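Local structure of ribulose bisphosphate carboxylase (Pyrococcus horikoshii, 2D69) at residues 176-181 / 219-224; 385-390 / 407-412. The protein probably catalyses the carboxylation of ribulose 1,5-bisphosphate to two molecules of 3-phosphoglycerate, as part of an archaeal route of AMP degradation. All blocks are in the same frame, centred on the assembly; numbering follows the deposited sequence.

Interaction 1 (176-181 / 219-224) and interaction 2 (385-390 / 407-412) lie on the same side of the chain's centre, both in the catalytic alpha/beta-barrel domain, their centres about 15 Å apart, and they touch. Arg390 is the joint: its NH1 lies 2.9 Å from Gly181 O, a probable hydrogen bond, and 3.0 Å from Glu219 OE1, a salt bridge. Packing adds to this where Lys387 CB meets Gly180 O at 3.5 Å. Lys186, which probably binds magnesium once carbamylated, has its side chain about 6 Å from that of Tyr223 in interaction 1, while the side chains of Ala388 in interaction 2 and Ala371, a probable substrate-binding residue, are about 9 Å apart.

Interaction 1: 176-181 / 219-224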
loop_
_atom_site.group_PDB
_atom_site.type_symbol
_atom_site.label_atom_id
_atom_site.label_comp_id
_atom_site.label_asym_id
_atom_site.label_seq_id
_atom_site.Cartn_x
_atom_site.Cartn_y
_atom_site.Cartn_z
ATOM N N GLU A 176 -1.210 40.958 -14.982
ATOM C CA GLU A 176 -1.361 41.923 -16.049
ATOM C C GLU A 176 -1.909 41.316 -17.334
ATOM O O GLU A 176 -2.854 41.839 -17.931
ATOM C CB GLU A 176 -0.008 42.635 -16.353
ATOM C CG GLU A 176 0.527 43.561 -15.263
ATOM C CD GLU A 176 -0.484 44.611 -14.817
ATOM O OE1 GLU A 176 -0.898 44.612 -13.636
ATOM O OE2 GLU A 176 -0.833 45.457 -15.659
ATOM N N LEU A 177 -1.327 40.203 -17.737
ATOM C CA LEU A 177 -1.654 39.596 -19.030
ATOM C C LEU A 177 -3.047 39.051 -19.072
ATOM O O LEU A 177 -3.816 39.348 -20.006
ATOM C CB LEU A 177 -0.675 38.485 -19.347
ATOM C CG LEU A 177 0.747 38.961 -19.603
ATOM C CD1 LEU A 177 1.713 37.826 -19.572
ATOM C CD2 LEU A 177 0.828 39.606 -20.937
ATOM N N TRP A 178 -3.374 38.278 -18.040
ATOM C CA TRP A 178 -4.720 37.724 -17.846
ATOM C C TRP A 178 -5.764 38.837 -17.685
ATOM O O TRP A 178 -6.774 38.822 -18.381
ATOM C CB TRP A 178 -4.754 36.786 -16.611
ATOM C CG TRP A 178 -4.245 35.364 -16.802
ATOM C CD1 TRP A 178 -4.334 34.607 -17.918
ATOM C CD2 TRP A 178 -3.586 34.554 -15.827
ATOM N NE1 TRP A 178 -3.824 33.355 -17.686
ATOM C CE2 TRP A 178 -3.368 33.293 -16.404
ATOM C CE3 TRP A 178 -3.230 34.740 -14.485
ATOM C CZ2 TRP A 178 -2.749 32.267 -15.725
ATOM C CZ3 TRP A 178 -2.610 33.760 -13.840
ATOM C CH2 TRP A 178 -2.357 32.519 -14.454
ATOM N N SER A 179 -5.530 39.795 -16.782
ATOM C CA SER A 179 -6.461 40.914 -16.557
ATOM C C SER A 179 -6.768 41.758 -17.811
ATOM O O SER A 179 -7.870 42.282 -17.969
ATOM C CB SER A 179 -5.971 41.850 -15.422
ATOM O OG SER A 179 -5.854 41.163 -14.194
ATOM N N GLY A 180 -5.799 41.892 -18.692
ATOM C CA GLY A 180 -5.992 42.668 -19.896
ATOM C C GLY A 180 -6.705 41.913 -20.997
ATOM O O GLY A 180 -7.075 42.511 -22.005
ATOM N N GLY A 181 -6.805 40.592 -20.848
ATOM C CA GLY A 181 -7.655 39.777 -21.700
ATOM C C GLY A 181 -7.023 38.522 -22.295
ATOM O O GLY A 181 -7.702 37.799 -23.038
ATOM N N GLU A 219 -14.208 35.923 -16.716
ATOM C CA GLU A 219 -13.686 35.059 -17.814
ATOM C C GLU A 219 -12.710 34.015 -17.335
ATOM O O GLU A 219 -11.887 34.258 -16.442
ATOM C CB GLU A 219 -12.972 35.860 -18.932
ATOM C CG GLU A 219 -13.808 36.967 -19.613
ATOM C CD GLU A 219 -12.958 37.812 -20.567
ATOM O OE1 GLU A 219 -12.714 37.402 -21.682
ATOM O OE2 GLU A 219 -12.499 38.894 -20.200
ATOM N N THR A 220 -12.757 32.862 -17.993
ATOM C CA THR A 220 -11.895 31.761 -17.665
ATOM C C THR A 220 -10.435 31.997 -18.127
ATOM O O THR A 220 -10.176 32.393 -19.256
ATOM C CB THR A 220 -12.485 30.484 -18.249
ATOM O OG1 THR A 220 -13.768 30.228 -17.644
ATOM C CG2 THR A 220 -11.623 29.241 -17.881
ATOM N N LYS A 221 -9.499 31.730 -17.230
ATOM C CA LYS A 221 -8.105 31.898 -17.512
ATOM C C LYS A 221 -7.371 30.575 -17.255
ATOM O O LYS A 221 -7.711 29.823 -16.330
ATOM C CB LYS A 221 -7.512 33.017 -16.651
ATOM C CG LYS A 221 -8.265 34.370 -16.693
ATOM C CD LYS A 221 -8.239 34.935 -18.081
ATOM C CE LYS A 221 -8.841 36.328 -18.140
ATOM N NZ LYS A 221 -8.741 36.839 -19.553
ATOM N N GLU A 222 -6.368 30.319 -18.067
ATOM C CA GLU A 222 -5.599 29.090 -17.954
ATOM C C GLU A 222 -4.119 29.334 -18.165
ATOM O O GLU A 222 -3.685 30.452 -18.460
ATOM C CB GLU A 222 -6.142 28.007 -18.884
ATOM C CG GLU A 222 -6.953 26.998 -18.113
ATOM C CD GLU A 222 -6.145 26.183 -17.093
ATOM O OE1 GLU A 222 -4.903 26.049 -17.212
ATOM O OE2 GLU A 222 -6.781 25.632 -16.179
ATOM N N TYR A 223 -3.358 28.258 -17.989
ATOM C CA TYR A 223 -1.918 28.341 -17.832
ATOM C C TYR A 223 -1.275 27.115 -18.459
ATOM O O TYR A 223 -1.415 26.012 -17.948
ATOM C CB TYR A 223 -1.576 28.411 -16.326
ATOM C CG TYR A 223 -0.108 28.629 -15.997
ATOM C CD1 TYR A 223 0.810 28.965 -16.974
ATOM C CD2 TYR A 223 0.353 28.502 -14.707
ATOM C CE1 TYR A 223 2.124 29.127 -16.675
ATOM C CE2 TYR A 223 1.689 28.700 -14.392
ATOM C CZ TYR A 223 2.561 28.990 -15.360
ATOM O OH TYR A 223 3.884 29.163 -15.055
ATOM N N LEU A 224 -0.550 27.337 -19.540
ATOM C CA LEU A 224 0.177 26.327 -20.228
ATOM C C LEU A 224 1.500 26.230 -19.535
ATOM O O LEU A 224 2.527 26.733 -20.002
ATOM C CB LEU A 224 0.358 26.698 -21.698
ATOM C CG LEU A 224 -0.953 27.099 -22.393
ATOM C CD1 LEU A 224 -0.665 27.597 -23.781
ATOM C CD2 LEU A 224 -1.972 25.999 -22.442
#
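Lys221 lies over one face of the Trp178 indole, its CB 3.9 Å from the centroid of the five-membered ring and only 14° off the ring normal, which identifies a CH-pi contact. Beyond CB the lysine chain bends once, at chi2 (-63°), then runs straight back along the indole, antiparallel to the tryptophan side chain, and brings Lys221 NZ to the tryptophan's own carbonyl, 3.0 Å from Trp178 O. The same oxygen takes a weak bond from Gly181 N, part of the Schellman motif at Gly181, which follows helix 167-179, and Lys221 NZ has a second acceptor in Ile182 O. At the ring edge, Trp178 NE1 donates to Glu222 O at 3.0 Å; the acceptor is close to the ring plane, but the N-H points past it (141°). Next to it on the same edge, Trp178 CZ2 touches Tyr223 CB at 4.1 Å. This is the helix-strand interface of a TIM barrel: helix 167-179 packs outside strand 222-224, which pairs in parallel with strand 184-186, and the indole fills the space between them, also touching Leu185 and, on helix 199-217, Val213. A leucine in place of this tryptophan would probably leave Glu222 O without its indole donor and open a gap beneath Lys221 CB. The hydroxyl of Tyr223 leads elsewhere, to Asp187 and Arg202. Against this buried core, the side around Ser179, Gly180 and Glu219 is looser and partly exposed: Glu219 OE2 stays 5.1 Å from Gly181 CA, the nearest approach of that side chain to 176-181, and Ser179 OG bonds back to Tyr175 O within its own helix.

Interaction 2: 385-390 / 407-412; sequences GAKALR and KSSPEL
A surface salt bridge, Lys387 to Glu411, beside a close backbone approach at Ala388, joins helix 382-398 to the first turn of helix 410-422 near the C-terminal end of the chain. Lys387 CG stands anti to the backbone N (chi1 -166°) and the chain beyond is extended, whereas Glu411 bends at chi2 (85°); the two side chains pass at an angle to one another, with Glu411 OE2 alongside the end of the lysine chain. Lys387 NZ meets Glu411 OE2 on its syn side, 33° out of the carboxylate plane; their 2.5 Å separation is short and best taken with caution. Helix 382-398 comes after strand 368-370, the eighth of the TIM barrel, and the short helix 372-376, so the contact packs a C-terminal helix onto the outside of the barrel. The small side chain of Ala388 is consistent with so close an approach: Ala388 CA lies 4.3 Å from Leu412 CA, and Ala388 CB 3.7 Å from Glu411 O, an oxygen that also accepts from His378 NE2. Ser409 is the N-cap of helix 410-422, its OG taking a weak 3.3 Å bond from Leu412 N while also pairing with Asp391 OD2 of helix 382-398.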
loop_
_atom_site.group_PDB
_atom_site.type_symbol
_atom_site.label_atom_id
_atom_site.label_comp_id
_atom_site.label_asym_id
_atom_site.label_seq_id
_atom_site.Cartn_x
_atom_site.Cartn_y
_atom_site.Cartn_z
ATOM N N GLY A 385 -1.469 45.743 -23.974
ATOM C CA GLY A 385 -1.202 44.929 -25.150
ATOM C C GLY A 385 -2.175 43.787 -25.314
ATOM O O GLY A 385 -2.525 43.379 -26.421
ATOM N N ALA A 386 -2.543 43.184 -24.198
ATOM C CA ALA A 386 -3.434 42.049 -24.250
ATOM C C ALA A 386 -4.789 42.524 -24.740
ATOM O O ALA A 386 -5.408 41.835 -25.542
ATOM C CB ALA A 386 -3.560 41.400 -22.896
ATOM N N LYS A 387 -5.221 43.709 -24.264
ATOM C CA LYS A 387 -6.511 44.225 -24.660
ATOM C C LYS A 387 -6.488 44.495 -26.152
ATOM O O LYS A 387 -7.462 44.215 -26.833
ATOM C CB LYS A 387 -6.908 45.494 -23.910
ATOM C CG LYS A 387 -8.426 45.832 -24.093
ATOM C CD LYS A 387 -8.845 47.164 -23.450
ATOM C CE LYS A 387 -10.088 47.782 -24.177
ATOM N NZ LYS A 387 -10.146 49.281 -24.142
ATOM N N ALA A 388 -5.358 44.985 -26.650
ATOM C CA ALA A 388 -5.249 45.352 -28.060
ATOM C C ALA A 388 -5.387 44.103 -28.926
ATOM O O ALA A 388 -6.031 44.114 -29.970
ATOM C CB ALA A 388 -3.928 46.036 -28.337
ATOM N N LEU A 389 -4.784 43.024 -28.474
ATOM C CA LEU A 389 -4.856 41.761 -29.194
ATOM C C LEU A 389 -6.311 41.246 -29.219
ATOM O O LEU A 389 -6.835 40.871 -30.276
ATOM C CB LEU A 389 -3.937 40.749 -28.546
ATOM C CG LEU A 389 -3.784 39.417 -29.310
ATOM C CD1 LEU A 389 -3.048 39.595 -30.645
ATOM C CD2 LEU A 389 -3.101 38.382 -28.412
ATOM N N ARG A 390 -6.961 41.253 -28.061
ATOM C CA ARG A 390 -8.366 40.796 -27.964
ATOM C C ARG A 390 -9.279 41.663 -28.823
ATOM O O ARG A 390 -10.208 41.160 -29.423
ATOM C CB ARG A 390 -8.854 40.780 -26.519
ATOM C CG ARG A 390 -8.318 39.575 -25.666
ATOM C CD ARG A 390 -8.970 38.191 -25.980
ATOM N NE ARG A 390 -10.440 38.287 -25.854
ATOM C CZ ARG A 390 -11.116 38.265 -24.700
ATOM N NH1 ARG A 390 -10.499 38.102 -23.541
ATOM N NH2 ARG A 390 -12.443 38.332 -24.709
ATOM N N LYS A 407 -11.094 53.432 -32.860
ATOM C CA LYS A 407 -11.779 54.633 -32.379
ATOM C C LYS A 407 -12.465 54.442 -31.035
ATOM O O LYS A 407 -12.661 55.399 -30.299
ATOM C CB LYS A 407 -12.802 55.133 -33.419
ATOM C CG LYS A 407 -12.182 55.639 -34.717
ATOM C CD LYS A 407 -13.220 55.593 -35.843
ATOM C CE LYS A 407 -12.891 56.489 -37.033
ATOM N NZ LYS A 407 -14.024 56.465 -38.028
ATOM N N SER A 408 -12.840 53.213 -30.728
ATOM C CA SER A 408 -13.405 52.855 -29.429
ATOM C C SER A 408 -12.416 52.014 -28.590
ATOM O O SER A 408 -12.771 51.549 -27.508
ATOM C CB SER A 408 -14.729 52.094 -29.637
ATOM O OG SER A 408 -14.506 50.856 -30.316
ATOM N N SER A 409 -11.182 51.840 -29.076
ATOM C CA SER A 409 -10.143 51.075 -28.371
ATOM C C SER A 409 -8.776 51.777 -28.363
ATOM O O SER A 409 -7.986 51.593 -29.297
ATOM C CB SER A 409 -9.950 49.716 -29.033
ATOM O OG SER A 409 -8.962 48.985 -28.341
ATOM N N PRO A 410 -8.495 52.567 -27.327
ATOM C CA PRO A 410 -7.203 53.274 -27.221
ATOM C C PRO A 410 -5.979 52.343 -27.319
ATOM O O PRO A 410 -4.934 52.740 -27.847
ATOM C CB PRO A 410 -7.271 53.929 -25.828
ATOM C CG PRO A 410 -8.753 54.122 -25.603
ATOM C CD PRO A 410 -9.379 52.867 -26.183
ATOM N N GLU A 411 -6.124 51.116 -26.831
ATOM C CA GLU A 411 -5.011 50.183 -26.807
ATOM C C GLU A 411 -4.694 49.746 -28.225
ATOM O O GLU A 411 -3.534 49.702 -28.655
ATOM C CB GLU A 411 -5.335 48.989 -25.901
ATOM C CG GLU A 411 -5.432 49.355 -24.426
ATOM C CD GLU A 411 -6.791 49.876 -23.987
ATOM O OE1 GLU A 411 -6.880 50.231 -22.807
ATOM O OE2 GLU A 411 -7.771 49.928 -24.778
ATOM N N LEU A 412 -5.739 49.444 -28.973
ATOM C CA LEU A 412 -5.561 49.016 -30.345
ATOM C C LEU A 412 -5.068 50.204 -31.173
ATOM O O LEU A 412 -4.226 50.058 -32.036
ATOM C CB LEU A 412 -6.866 48.424 -30.890
ATOM C CG LEU A 412 -6.815 48.078 -32.374
ATOM C CD1 LEU A 412 -5.717 47.021 -32.675
ATOM C CD2 LEU A 412 -8.198 47.652 -32.863
#